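Local coordinates for cell division control protein Cdc48 (Mycobacterium smegmatis, PDB 5E7P) that probably binds and hydrolyses ATP as an AAA-family enzyme whose single chain carries two nucleotide sites, each occupied here by ADP, at residues M702-R707 / A712-A717; V434-L439 / T464-L469; K605-L610 / P637-P642; E569-A574 / T612-I617; P236-L241 / R281-S286. One frame throughout, in Å; residues are numbered along the deposited sequence.

Interactions 3 and 4 share helix 602-617 in the second AAA module and touch: their centres are 12 Å apart, Leu610 CD1 lies 3.7 Å from Phe571 CE1, and Leu639 CD1 lies 3.6 Å from Leu614 CD1. Interaction 5 belongs to the first module, with its centre 24 Å from that of interaction 4 and the nearest atoms about 7 Å apart. It also flanks the first nucleotide site, Leu241 having its side chain about 11 Å from a bound ADP. Interaction 2 approaches ADP to about 12 Å through the side chain of Ile466. Interaction 1, in the lid, stands well apart, its centre 35 Å from that of interaction 2.

Interaction 1. Residues M702-R707 / A712-A717; sequences MTAMRR and ADVTAA
Ala704 and Met705, near the C-terminal end of helix 690-707, face the loop 712-715, extended from Asp713 on, with Ala704 CA 5.4 Å from Val714 CA and Met705 CA 5.4 Å from Ala712 CA. The CB of Ala704 points into this loop and rests beside the backbone O of Ala712, with Val714 CG2 3.9 Å from the same CB. The next residue, Met705, curls its chain at chi2 and chi3, which brings SD to 4.1 Å from Ala712 CB although the CB of Met705 points away. Arg707 works at the outer margin. With CG anti to the backbone N (chi1 175°) and a bend at chi3 (48°), its chain folds back so that NH2 lies 3.4 Å from Asp713 O, which sits near the guanidinium plane at its edge. The methyl CG2 of Thr715 meets NH2 obliquely at 3.7 Å. The stronger partner of this guanidinium is Asp718, whose OD2 forms a salt bridge with NH2 and also accepts a hydrogen bond from Thr715 N. Thr715 is the N-cap of helix 716-725, and its side chain caps a backbone N further on, in the manner of a capping box. Buried apolar contact within the AAA+ lid region therefore gives way outward to a charged margin, where the Asp718 carboxylate holds both the helix start and Arg707.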
# COMPACT_ATOMS: atom_id res chain seq x y z
N MET A 702 25.56 2.61 13.02
CA MET A 702 26.00 1.22 13.07
C MET A 702 27.43 1.11 13.59
O MET A 702 27.75 0.19 14.36
CB MET A 702 25.88 0.57 11.69
CG MET A 702 26.41 -0.86 11.63
SD MET A 702 25.51 -2.01 12.69
CE MET A 702 24.19 -2.55 11.60
N THR A 703 28.28 2.04 13.19
CA THR A 703 29.65 2.09 13.67
C THR A 703 29.69 2.28 15.18
O THR A 703 30.51 1.69 15.88
CB THR A 703 30.45 3.23 12.98
OG1 THR A 703 30.58 2.95 11.58
CG2 THR A 703 31.84 3.36 13.59
N ALA A 704 28.76 3.09 15.69
CA ALA A 704 28.69 3.36 17.13
C ALA A 704 28.13 2.17 17.91
O ALA A 704 28.61 1.85 19.00
CB ALA A 704 27.86 4.60 17.39
N MET A 705 27.11 1.52 17.35
CA MET A 705 26.50 0.36 18.00
C MET A 705 27.48 -0.80 18.12
O MET A 705 27.53 -1.47 19.15
CB MET A 705 25.24 -0.09 17.24
CG MET A 705 24.10 0.93 17.24
SD MET A 705 23.30 1.10 18.84
CE MET A 705 22.44 -0.46 18.97
N ARG A 706 28.26 -1.03 17.06
CA ARG A 706 29.24 -2.10 17.07
C ARG A 706 30.42 -1.79 17.98
O ARG A 706 30.96 -2.68 18.64
CB ARG A 706 29.75 -2.40 15.65
CG ARG A 706 28.70 -2.94 14.69
CD ARG A 706 29.36 -3.58 13.49
NE ARG A 706 28.42 -3.86 12.41
CZ ARG A 706 27.56 -4.88 12.40
NH1 ARG A 706 26.75 -5.06 11.37
NH2 ARG A 706 27.52 -5.72 13.43
N ARG A 707 30.82 -0.52 18.02
CA ARG A 707 31.93 -0.08 18.86
C ARG A 707 31.65 -0.34 20.34
O ARG A 707 32.39 -1.05 21.01
CB ARG A 707 32.24 1.40 18.63
CG ARG A 707 33.30 1.95 19.57
CD ARG A 707 33.60 3.41 19.31
NE ARG A 707 32.38 4.21 19.21
CZ ARG A 707 31.61 4.55 20.25
NH1 ARG A 707 31.93 4.16 21.47
NH2 ARG A 707 30.52 5.28 20.05
N ALA A 712 26.33 4.01 23.25
CA ALA A 712 25.81 4.07 21.89
C ALA A 712 26.00 5.41 21.18
O ALA A 712 26.10 5.45 19.96
CB ALA A 712 24.34 3.68 21.88
N ASP A 713 26.04 6.50 21.96
CA ASP A 713 26.13 7.85 21.41
C ASP A 713 27.15 8.01 20.29
O ASP A 713 28.35 7.81 20.49
CB ASP A 713 26.41 8.86 22.52
CG ASP A 713 25.22 9.08 23.43
OD1 ASP A 713 24.28 8.26 23.38
OD2 ASP A 713 25.23 10.06 24.21
N VAL A 714 26.67 8.37 19.10
CA VAL A 714 27.52 8.53 17.93
C VAL A 714 28.56 9.63 18.13
O VAL A 714 28.21 10.78 18.38
CB VAL A 714 26.70 8.85 16.67
CG1 VAL A 714 27.62 9.16 15.49
CG2 VAL A 714 25.77 7.69 16.34
N THR A 715 29.83 9.26 18.03
CA THR A 715 30.93 10.20 18.23
C THR A 715 31.44 10.74 16.90
O THR A 715 31.01 10.30 15.83
CB THR A 715 32.10 9.53 18.97
OG1 THR A 715 32.73 8.57 18.12
CG2 THR A 715 31.61 8.84 20.24
N ALA A 716 32.34 11.71 16.97
CA ALA A 716 32.94 12.30 15.78
C ALA A 716 33.80 11.28 15.05
O ALA A 716 33.90 11.30 13.82
CB ALA A 716 33.76 13.53 16.15
N ALA A 717 34.43 10.39 15.81
CA ALA A 717 35.25 9.33 15.24
C ALA A 717 34.39 8.32 14.49
O ALA A 717 34.80 7.78 13.47
CB ALA A 717 36.07 8.64 16.33

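Interaction 2. Residues V434-L439 / T464-L469; sequences VREGAL and TVIRPL
Glu436 meets Val465 and Ile466 mainly through CB and CG, and these two neighbours account for the whole contact. The apolar touches come first. Glu436 CG lies 3.8 Å from Val465 CG2, the two side chains crossing at about a right angle. Closer to the backbone, Glu436 CB lies 4.1 Å from Ile466 CD1, with Ile466 CG1 only slightly farther away. The carboxylate carbon, Glu436 CD, also lies by the valine methyl, 3.9 Å from Val465 CG2. The glutamate leaves its helix with CG anti to the backbone N (chi1 176°) and then bends at chi2 (66°), a course that carries CG and the carboxylate across Val465 CG2 while CB remains against Ile466. Polar binding comes from outside the pair: Glu436 OE2 forms salt bridges with Arg37 NE and Arg440 NE, so this buried acid has two positive partners, which would probably favour its ionised form. No hydrogen bond joins the two segments. The contact sets helix 427-448 against the loop that follows helix 456-462. The same loop packs Ile466 on Val433 and Pro468 on Asp429 of helix 427-448, Arg467 bonds to Gly136 O and Trp55 O, and helix 160-169 covers Val434 and Ala438 through Val169.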
# COMPACT_ATOMS: atom_id res chain seq x y z
N VAL A 434 -9.87 1.65 15.55
CA VAL A 434 -11.06 1.71 16.39
C VAL A 434 -11.24 0.44 17.22
O VAL A 434 -11.61 0.51 18.40
CB VAL A 434 -12.32 2.02 15.56
CG1 VAL A 434 -13.58 1.86 16.41
CG2 VAL A 434 -12.25 3.42 14.98
N ARG A 435 -10.98 -0.72 16.62
CA ARG A 435 -11.07 -1.98 17.34
C ARG A 435 -10.09 -2.02 18.51
O ARG A 435 -10.43 -2.48 19.60
CB ARG A 435 -10.83 -3.18 16.41
CG ARG A 435 -11.89 -3.36 15.34
CD ARG A 435 -11.88 -4.78 14.78
NE ARG A 435 -10.57 -5.16 14.26
CZ ARG A 435 -10.14 -4.89 13.04
NH1 ARG A 435 -10.92 -4.23 12.19
NH2 ARG A 435 -8.93 -5.28 12.65
N GLU A 436 -8.88 -1.52 18.26
CA GLU A 436 -7.87 -1.43 19.31
C GLU A 436 -8.31 -0.45 20.39
O GLU A 436 -8.09 -0.69 21.57
CB GLU A 436 -6.52 -1.00 18.71
CG GLU A 436 -5.43 -0.78 19.74
CD GLU A 436 -5.02 -2.06 20.45
OE1 GLU A 436 -5.11 -3.14 19.83
OE2 GLU A 436 -4.60 -1.98 21.63
N GLY A 437 -8.94 0.64 19.96
CA GLY A 437 -9.45 1.63 20.89
C GLY A 437 -10.50 1.05 21.80
O GLY A 437 -10.62 1.44 22.96
N ALA A 438 -11.27 0.09 21.28
CA ALA A 438 -12.30 -0.58 22.05
C ALA A 438 -11.69 -1.50 23.10
O ALA A 438 -12.28 -1.74 24.15
CB ALA A 438 -13.23 -1.37 21.14
N LEU A 439 -10.49 -2.01 22.81
CA LEU A 439 -9.78 -2.87 23.75
C LEU A 439 -9.20 -2.06 24.90
O LEU A 439 -9.22 -2.49 26.05
CB LEU A 439 -8.66 -3.63 23.04
CG LEU A 439 -9.10 -4.61 21.94
CD1 LEU A 439 -7.90 -5.32 21.34
CD2 LEU A 439 -10.11 -5.61 22.48
N THR A 464 -0.11 3.83 18.47
CA THR A 464 1.23 3.36 18.84
C THR A 464 1.44 1.88 18.50
O THR A 464 2.56 1.39 18.56
CB THR A 464 1.52 3.57 20.34
OG1 THR A 464 0.75 2.64 21.12
CG2 THR A 464 1.19 5.00 20.77
N VAL A 465 0.37 1.18 18.14
CA VAL A 465 0.46 -0.25 17.86
C VAL A 465 -0.13 -0.70 16.52
O VAL A 465 0.12 -1.82 16.07
CB VAL A 465 -0.20 -1.09 18.98
CG1 VAL A 465 0.60 -0.98 20.27
CG2 VAL A 465 -1.64 -0.66 19.20
N ILE A 466 -0.90 0.17 15.87
CA ILE A 466 -1.53 -0.20 14.61
C ILE A 466 -0.73 0.27 13.40
O ILE A 466 -0.57 1.47 13.17
CB ILE A 466 -2.97 0.36 14.51
CG1 ILE A 466 -3.84 -0.21 15.63
CG2 ILE A 466 -3.57 0.03 13.15
CD1 ILE A 466 -3.88 -1.72 15.66
N ARG A 467 -0.23 -0.68 12.62
CA ARG A 467 0.50 -0.34 11.40
C ARG A 467 -0.44 -0.21 10.22
O ARG A 467 -1.22 -1.12 9.93
CB ARG A 467 1.57 -1.40 11.10
CG ARG A 467 2.36 -1.09 9.84
CD ARG A 467 3.47 -2.08 9.59
NE ARG A 467 2.98 -3.40 9.22
CZ ARG A 467 3.76 -4.38 8.76
NH1 ARG A 467 5.06 -4.17 8.61
NH2 ARG A 467 3.24 -5.56 8.46
N PRO A 468 -0.38 0.94 9.53
CA PRO A 468 -1.15 1.13 8.30
C PRO A 468 -0.72 0.13 7.24
O PRO A 468 0.46 -0.18 7.12
CB PRO A 468 -0.80 2.56 7.87
CG PRO A 468 0.50 2.86 8.55
CD PRO A 468 0.45 2.12 9.85
N LEU A 469 -1.70 -0.37 6.48
CA LEU A 469 -1.46 -1.36 5.44
C LEU A 469 -0.44 -0.86 4.41
O LEU A 469 0.30 -1.64 3.83
CB LEU A 469 -2.78 -1.71 4.75
CG LEU A 469 -3.07 -3.17 4.42
CD1 LEU A 469 -2.84 -4.05 5.64
CD2 LEU A 469 -4.49 -3.33 3.91

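Interaction 3. Residues K605-L610 / P637-P642; sequences KVVASL and PALLRP
Leu610 and Leu639 form the tight part of this contact: Leu610 CD2 and Leu639 CD1 stand 3.9 Å apart, with the two side chains crossing at about a right angle. Both residues are buried, and the meeting is purely methyl against methyl. The CB of Leu610 points toward the partner segment, with CG anti to the backbone N (chi1 -173°). Leu639 sets off from the backbone at a slant, yet its two branches divide the work, CD1 reaching Leu610 while CD2 is turned to Val607. That second meeting is the looser one, with Val607 CG1 4.4 Å from Leu639 CD2, at the border of van der Waals contact, and Val607 itself is only partly covered. Nothing polar joins the two segments. On the solvent side, exposed residues such as Ala608 and Arg641 make no contact between the segments. There the extended Arg641 chain lays one guanidinium face over Ala638 CA, offset toward the rim. The backbone N of Leu640 bonds to Pro637 O, a link that fits the short 3-10 turn on which Leu639 is carried. In the AAA fold this joins helix 602-617 to the loop between strands 623-629 and 645-650. Helix 563-576 also borders Leu610 through Phe571, Leu590 of helix 587-590 touches Leu610 too, Leu611 and Leu614 continue the packing on Leu639, and the backbone of Leu639 is bonded to Leu645 at the start of strand 645-650.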
# COMPACT_ATOMS: atom_id res chain seq x y z
N LYS A 605 5.27 2.60 -31.72
CA LYS A 605 3.85 2.60 -31.41
C LYS A 605 3.58 3.09 -29.99
O LYS A 605 2.60 3.80 -29.75
CB LYS A 605 3.25 1.21 -31.62
CG LYS A 605 3.34 0.71 -33.05
CD LYS A 605 3.28 -0.81 -33.11
CE LYS A 605 3.72 -1.33 -34.47
NZ LYS A 605 4.15 -2.76 -34.41
N VAL A 606 4.44 2.71 -29.05
CA VAL A 606 4.29 3.12 -27.66
C VAL A 606 4.45 4.64 -27.52
O VAL A 606 3.60 5.30 -26.91
CB VAL A 606 5.31 2.42 -26.74
CG1 VAL A 606 5.27 3.02 -25.35
CG2 VAL A 606 5.03 0.92 -26.68
N VAL A 607 5.52 5.17 -28.09
CA VAL A 607 5.80 6.61 -28.04
C VAL A 607 4.70 7.42 -28.72
O VAL A 607 4.21 8.41 -28.17
CB VAL A 607 7.17 6.94 -28.66
CG1 VAL A 607 7.35 8.44 -28.78
CG2 VAL A 607 8.29 6.32 -27.84
N ALA A 608 4.32 7.00 -29.93
CA ALA A 608 3.25 7.67 -30.66
C ALA A 608 1.94 7.62 -29.88
O ALA A 608 1.18 8.59 -29.85
CB ALA A 608 3.07 7.04 -32.04
N SER A 609 1.69 6.48 -29.24
CA SER A 609 0.51 6.34 -28.39
C SER A 609 0.63 7.24 -27.17
O SER A 609 -0.35 7.84 -26.73
CB SER A 609 0.33 4.88 -27.95
OG SER A 609 -0.84 4.73 -27.17
N LEU A 610 1.84 7.34 -26.64
CA LEU A 610 2.11 8.19 -25.49
C LEU A 610 1.83 9.66 -25.81
O LEU A 610 1.15 10.35 -25.05
CB LEU A 610 3.55 8.01 -25.02
CG LEU A 610 3.92 8.71 -23.71
CD1 LEU A 610 2.93 8.33 -22.62
CD2 LEU A 610 5.34 8.34 -23.30
N PRO A 637 12.49 14.31 -27.81
CA PRO A 637 12.18 15.74 -27.67
C PRO A 637 10.71 16.08 -27.90
O PRO A 637 10.24 17.10 -27.39
CB PRO A 637 13.04 16.38 -28.77
CG PRO A 637 14.20 15.46 -28.90
CD PRO A 637 13.66 14.08 -28.69
N ALA A 638 10.00 15.25 -28.65
CA ALA A 638 8.57 15.46 -28.89
C ALA A 638 7.76 15.40 -27.59
O ALA A 638 6.65 15.92 -27.52
CB ALA A 638 8.05 14.45 -29.89
N LEU A 639 8.33 14.77 -26.57
CA LEU A 639 7.71 14.68 -25.25
C LEU A 639 7.73 16.02 -24.53
O LEU A 639 6.93 16.27 -23.63
CB LEU A 639 8.44 13.64 -24.39
CG LEU A 639 8.03 12.16 -24.39
CD1 LEU A 639 6.82 11.94 -23.50
CD2 LEU A 639 7.76 11.64 -25.80
N LEU A 640 8.66 16.89 -24.93
CA LEU A 640 8.94 18.11 -24.18
C LEU A 640 8.33 19.35 -24.81
O LEU A 640 8.57 20.47 -24.36
CB LEU A 640 10.45 18.29 -24.00
CG LEU A 640 11.21 17.08 -23.47
CD1 LEU A 640 12.66 17.43 -23.19
CD2 LEU A 640 10.54 16.52 -22.22
N ARG A 641 7.53 19.16 -25.86
CA ARG A 641 6.89 20.27 -26.55
C ARG A 641 5.69 20.79 -25.76
O ARG A 641 5.12 20.05 -24.95
CB ARG A 641 6.48 19.84 -27.96
CG ARG A 641 7.66 19.49 -28.85
CD ARG A 641 7.22 18.93 -30.19
NE ARG A 641 8.36 18.49 -30.98
CZ ARG A 641 8.26 17.82 -32.12
NH1 ARG A 641 7.07 17.50 -32.62
NH2 ARG A 641 9.37 17.46 -32.77
N PRO A 642 5.32 22.06 -25.96
CA PRO A 642 4.16 22.67 -25.30
C PRO A 642 2.90 21.82 -25.45
O PRO A 642 2.70 21.18 -26.49
CB PRO A 642 4.00 24.00 -26.03
CG PRO A 642 5.38 24.36 -26.44
CD PRO A 642 6.07 23.06 -26.77

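Interaction 4. Residues E569-A574 / T612-I617; sequences ELFARA and TELDGI
Phe571 projects from helix 563-576 onto Glu613, Leu614 and Ile617 of helix 602-617, two helices that pack side by side in the parallel alpha/beta fold of a P-loop ATPase module. Their local axes run nearly parallel, 13° apart, and approach to 10.4 Å. In the first shell, Glu613 CB sits over one face of the phenyl ring, offset toward the rim, as a CH-pi contact, 3.7 Å from its centroid and 16° off the normal. Ile617 arrives instead at the ring edge. Leu614 CD2 reaches Phe571 CZ obliquely at 4.1 Å; the CB of Leu614 points away, yet its CD2 branch comes back toward the ring. In Glu613 the bend at chi2 (-56°) turns the carboxylate alongside Phe571 CB; the two side chains run past each other in opposite directions. A second shell steadies these groups: the ring also touches Val582 of strand 580-585, and Ile617 lies against Arg575. Glu613 OE2 has a long, weak ion pair with Arg575 NH2. Elsewhere on helix 563-576, Arg573 NH2 pairs with Glu569 OE2 at 3.5 Å, and both extend to the first module, Arg573 through Glu386 and Glu569 through Arg378. Back at the ring edge, Ile617 CG1 lies 3.6 Å from Phe571 CD2 and 4.0 Å from Phe571 CE2.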
# COMPACT_ATOMS: atom_id res chain seq x y z
N GLU A 569 -4.35 2.09 -21.55
CA GLU A 569 -5.04 1.61 -20.36
C GLU A 569 -4.79 2.54 -19.18
O GLU A 569 -5.73 2.98 -18.52
CB GLU A 569 -4.58 0.20 -20.02
CG GLU A 569 -5.09 -0.32 -18.69
CD GLU A 569 -4.49 -1.66 -18.32
OE1 GLU A 569 -4.19 -2.45 -19.24
OE2 GLU A 569 -4.30 -1.92 -17.12
N LEU A 570 -3.52 2.82 -18.93
CA LEU A 570 -3.09 3.67 -17.83
C LEU A 570 -3.78 5.03 -17.85
O LEU A 570 -4.34 5.47 -16.84
CB LEU A 570 -1.57 3.85 -17.89
CG LEU A 570 -0.93 4.93 -17.01
CD1 LEU A 570 -1.12 4.62 -15.54
CD2 LEU A 570 0.55 5.05 -17.34
N PHE A 571 -3.76 5.69 -19.00
CA PHE A 571 -4.35 7.01 -19.13
C PHE A 571 -5.87 6.97 -19.06
O PHE A 571 -6.49 7.85 -18.46
CB PHE A 571 -3.88 7.70 -20.41
CG PHE A 571 -2.49 8.26 -20.31
CD1 PHE A 571 -1.39 7.47 -20.58
CD2 PHE A 571 -2.28 9.57 -19.91
CE1 PHE A 571 -0.10 7.98 -20.48
CE2 PHE A 571 -1.00 10.09 -19.80
CZ PHE A 571 0.09 9.29 -20.09
N ALA A 572 -6.47 5.94 -19.65
CA ALA A 572 -7.92 5.76 -19.60
C ALA A 572 -8.39 5.56 -18.16
O ALA A 572 -9.47 6.03 -17.79
CB ALA A 572 -8.37 4.60 -20.48
N ARG A 573 -7.59 4.86 -17.36
CA ARG A 573 -7.92 4.68 -15.95
C ARG A 573 -7.79 6.00 -15.20
O ARG A 573 -8.55 6.28 -14.28
CB ARG A 573 -7.03 3.63 -15.30
CG ARG A 573 -7.53 3.19 -13.92
CD ARG A 573 -6.42 2.59 -13.06
NE ARG A 573 -5.68 1.55 -13.76
CZ ARG A 573 -4.41 1.67 -14.15
NH1 ARG A 573 -3.74 2.78 -13.89
NH2 ARG A 573 -3.81 0.67 -14.78
N ALA A 574 -6.81 6.81 -15.61
CA ALA A 574 -6.58 8.09 -14.97
C ALA A 574 -7.71 9.07 -15.28
O ALA A 574 -8.21 9.76 -14.39
CB ALA A 574 -5.24 8.67 -15.40
N THR A 612 -0.07 10.77 -28.11
CA THR A 612 -1.51 10.86 -28.30
C THR A 612 -2.23 11.02 -26.97
O THR A 612 -3.12 11.86 -26.83
CB THR A 612 -2.07 9.62 -29.03
OG1 THR A 612 -1.41 9.47 -30.30
CG2 THR A 612 -3.57 9.74 -29.25
N GLU A 613 -1.84 10.21 -25.99
CA GLU A 613 -2.45 10.26 -24.67
C GLU A 613 -2.12 11.57 -23.95
O GLU A 613 -2.98 12.15 -23.28
CB GLU A 613 -2.02 9.06 -23.82
CG GLU A 613 -2.49 7.72 -24.37
CD GLU A 613 -3.99 7.66 -24.55
OE1 GLU A 613 -4.45 7.61 -25.71
OE2 GLU A 613 -4.71 7.65 -23.53
N LEU A 614 -0.88 12.03 -24.09
CA LEU A 614 -0.47 13.29 -23.47
C LEU A 614 -1.28 14.46 -24.02
O LEU A 614 -1.58 15.41 -23.29
CB LEU A 614 1.02 13.54 -23.68
CG LEU A 614 1.98 12.64 -22.89
CD1 LEU A 614 3.41 12.95 -23.27
CD2 LEU A 614 1.78 12.80 -21.40
N ASP A 615 -1.62 14.39 -25.30
CA ASP A 615 -2.38 15.45 -25.94
C ASP A 615 -3.85 15.43 -25.53
O ASP A 615 -4.53 16.46 -25.60
CB ASP A 615 -2.24 15.38 -27.47
CG ASP A 615 -0.83 15.71 -27.94
OD1 ASP A 615 -0.02 16.21 -27.12
OD2 ASP A 615 -0.53 15.49 -29.13
N GLY A 616 -4.33 14.27 -25.11
CA GLY A 616 -5.70 14.16 -24.63
C GLY A 616 -5.83 14.63 -23.19
O GLY A 616 -6.92 14.96 -22.73
N ILE A 617 -4.70 14.66 -22.48
CA ILE A 617 -4.67 15.06 -21.08
C ILE A 617 -4.51 16.58 -20.95
O ILE A 617 -5.00 17.19 -19.99
CB ILE A 617 -3.54 14.33 -20.32
CG1 ILE A 617 -3.84 12.83 -20.25
CG2 ILE A 617 -3.36 14.87 -18.90
CD1 ILE A 617 -5.17 12.50 -19.61

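Interaction 5. Residues P236-L241 / R281-S286; sequences PQAVKL and RAVCAS
Val283 ends helix 276-283, the helix that starts in the P-loop, with Lys276, Ala277 and Thr278 of the ADP site, and it packs on Ala238 and Leu241 of helix 237-249. CG2 of the valine meets Ala238 and also Leu241 CD2, while CG1 meets only Leu241. Val283 CG2 faces the earlier turn, 4.0 Å from Ala238 CB and 3.9 Å from the backbone O of Ala238. CG1 goes to the next turn, where it lies 4.0 Å from Leu241 CG, and Leu241 CD2 comes to 4.1 Å from Val283 CG2. The valine thus straddles one turn of the opposing helix. The first torsion of Val283 (chi1 167°) places CG1 anti to the backbone N and CG2 anti to the carbonyl carbon, which turns CG2 to Ala238 and lets both methyls meet Leu241. All three residues are buried; the side-chain contacts are apolar, and no hydrogen bond joins the segments. Leu241 has its side chain about 9 Å from that of Lys276, so the packing lies near the nucleotide site, though it does not line it. Phe228 and Val231 of helix 228-232 close over Ala238, Phe228 touching Val283 as well; Met279 adds to the same cluster from the P-loop helix, and Leu245 carries it one turn farther along helix 237-249.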
# COMPACT_ATOMS: atom_id res chain seq x y z
N PRO A 236 -15.67 9.13 -4.80
CA PRO A 236 -16.49 9.76 -5.85
C PRO A 236 -16.57 8.88 -7.09
O PRO A 236 -17.45 9.07 -7.93
CB PRO A 236 -15.73 11.05 -6.16
CG PRO A 236 -14.81 11.27 -5.00
CD PRO A 236 -14.45 9.91 -4.52
N GLN A 237 -15.65 7.93 -7.21
CA GLN A 237 -15.62 7.03 -8.36
C GLN A 237 -16.81 6.07 -8.34
O GLN A 237 -17.14 5.47 -9.36
CB GLN A 237 -14.30 6.24 -8.39
CG GLN A 237 -13.08 7.07 -8.77
CD GLN A 237 -12.46 7.81 -7.59
OE1 GLN A 237 -12.95 7.74 -6.46
NE2 GLN A 237 -11.37 8.52 -7.85
N ALA A 238 -17.44 5.93 -7.18
CA ALA A 238 -18.61 5.06 -7.04
C ALA A 238 -19.79 5.59 -7.85
O ALA A 238 -20.62 4.82 -8.32
CB ALA A 238 -18.98 4.92 -5.57
N VAL A 239 -19.85 6.91 -8.01
CA VAL A 239 -20.89 7.54 -8.81
C VAL A 239 -20.77 7.12 -10.27
O VAL A 239 -21.77 6.87 -10.95
CB VAL A 239 -20.82 9.09 -8.70
CG1 VAL A 239 -21.71 9.75 -9.74
CG2 VAL A 239 -21.21 9.53 -7.29
N LYS A 240 -19.53 7.03 -10.75
CA LYS A 240 -19.28 6.67 -12.14
C LYS A 240 -19.54 5.18 -12.38
O LYS A 240 -20.06 4.79 -13.43
CB LYS A 240 -17.85 7.05 -12.54
CG LYS A 240 -17.55 6.84 -14.02
CD LYS A 240 -16.23 7.49 -14.42
CE LYS A 240 -16.38 8.99 -14.61
NZ LYS A 240 -15.73 9.43 -15.88
N LEU A 241 -19.19 4.37 -11.40
CA LEU A 241 -19.44 2.93 -11.47
C LEU A 241 -20.94 2.65 -11.50
O LEU A 241 -21.41 1.80 -12.25
CB LEU A 241 -18.80 2.22 -10.27
CG LEU A 241 -19.03 0.71 -10.16
CD1 LEU A 241 -18.55 -0.01 -11.41
CD2 LEU A 241 -18.35 0.15 -8.92
N ARG A 281 -19.97 -3.80 -3.58
CA ARG A 281 -21.16 -4.36 -2.95
C ARG A 281 -22.22 -3.29 -2.72
O ARG A 281 -23.41 -3.53 -2.90
CB ARG A 281 -20.79 -5.05 -1.63
CG ARG A 281 -19.72 -6.11 -1.78
CD ARG A 281 -19.55 -6.94 -0.51
NE ARG A 281 -18.47 -7.91 -0.65
CZ ARG A 281 -17.23 -7.72 -0.22
NH1 ARG A 281 -16.91 -6.60 0.41
NH2 ARG A 281 -16.32 -8.67 -0.40
N ALA A 282 -21.77 -2.10 -2.32
CA ALA A 282 -22.67 -0.98 -2.08
C ALA A 282 -23.35 -0.51 -3.36
O ALA A 282 -24.55 -0.25 -3.38
CB ALA A 282 -21.93 0.17 -1.41
N VAL A 283 -22.57 -0.40 -4.43
CA VAL A 283 -23.08 0.05 -5.72
C VAL A 283 -24.06 -0.96 -6.32
O VAL A 283 -25.05 -0.59 -6.94
CB VAL A 283 -21.93 0.36 -6.71
CG1 VAL A 283 -22.45 0.53 -8.13
CG2 VAL A 283 -21.18 1.60 -6.27
N CYS A 284 -23.79 -2.24 -6.10
CA CYS A 284 -24.61 -3.31 -6.65
C CYS A 284 -25.71 -3.76 -5.69
O CYS A 284 -26.28 -4.83 -5.88
CB CYS A 284 -23.74 -4.52 -7.01
SG CYS A 284 -22.45 -4.19 -8.23
N ALA A 285 -25.99 -2.95 -4.68
CA ALA A 285 -26.93 -3.32 -3.62
C ALA A 285 -28.31 -3.74 -4.13
O ALA A 285 -28.93 -4.65 -3.57
CB ALA A 285 -27.06 -2.19 -2.62
N SER A 286 -28.80 -3.08 -5.18
CA SER A 286 -30.12 -3.38 -5.71
C SER A 286 -30.08 -4.49 -6.76
O SER A 286 -31.12 -4.91 -7.27
CB SER A 286 -30.77 -2.12 -6.30
OG SER A 286 -30.05 -1.67 -7.44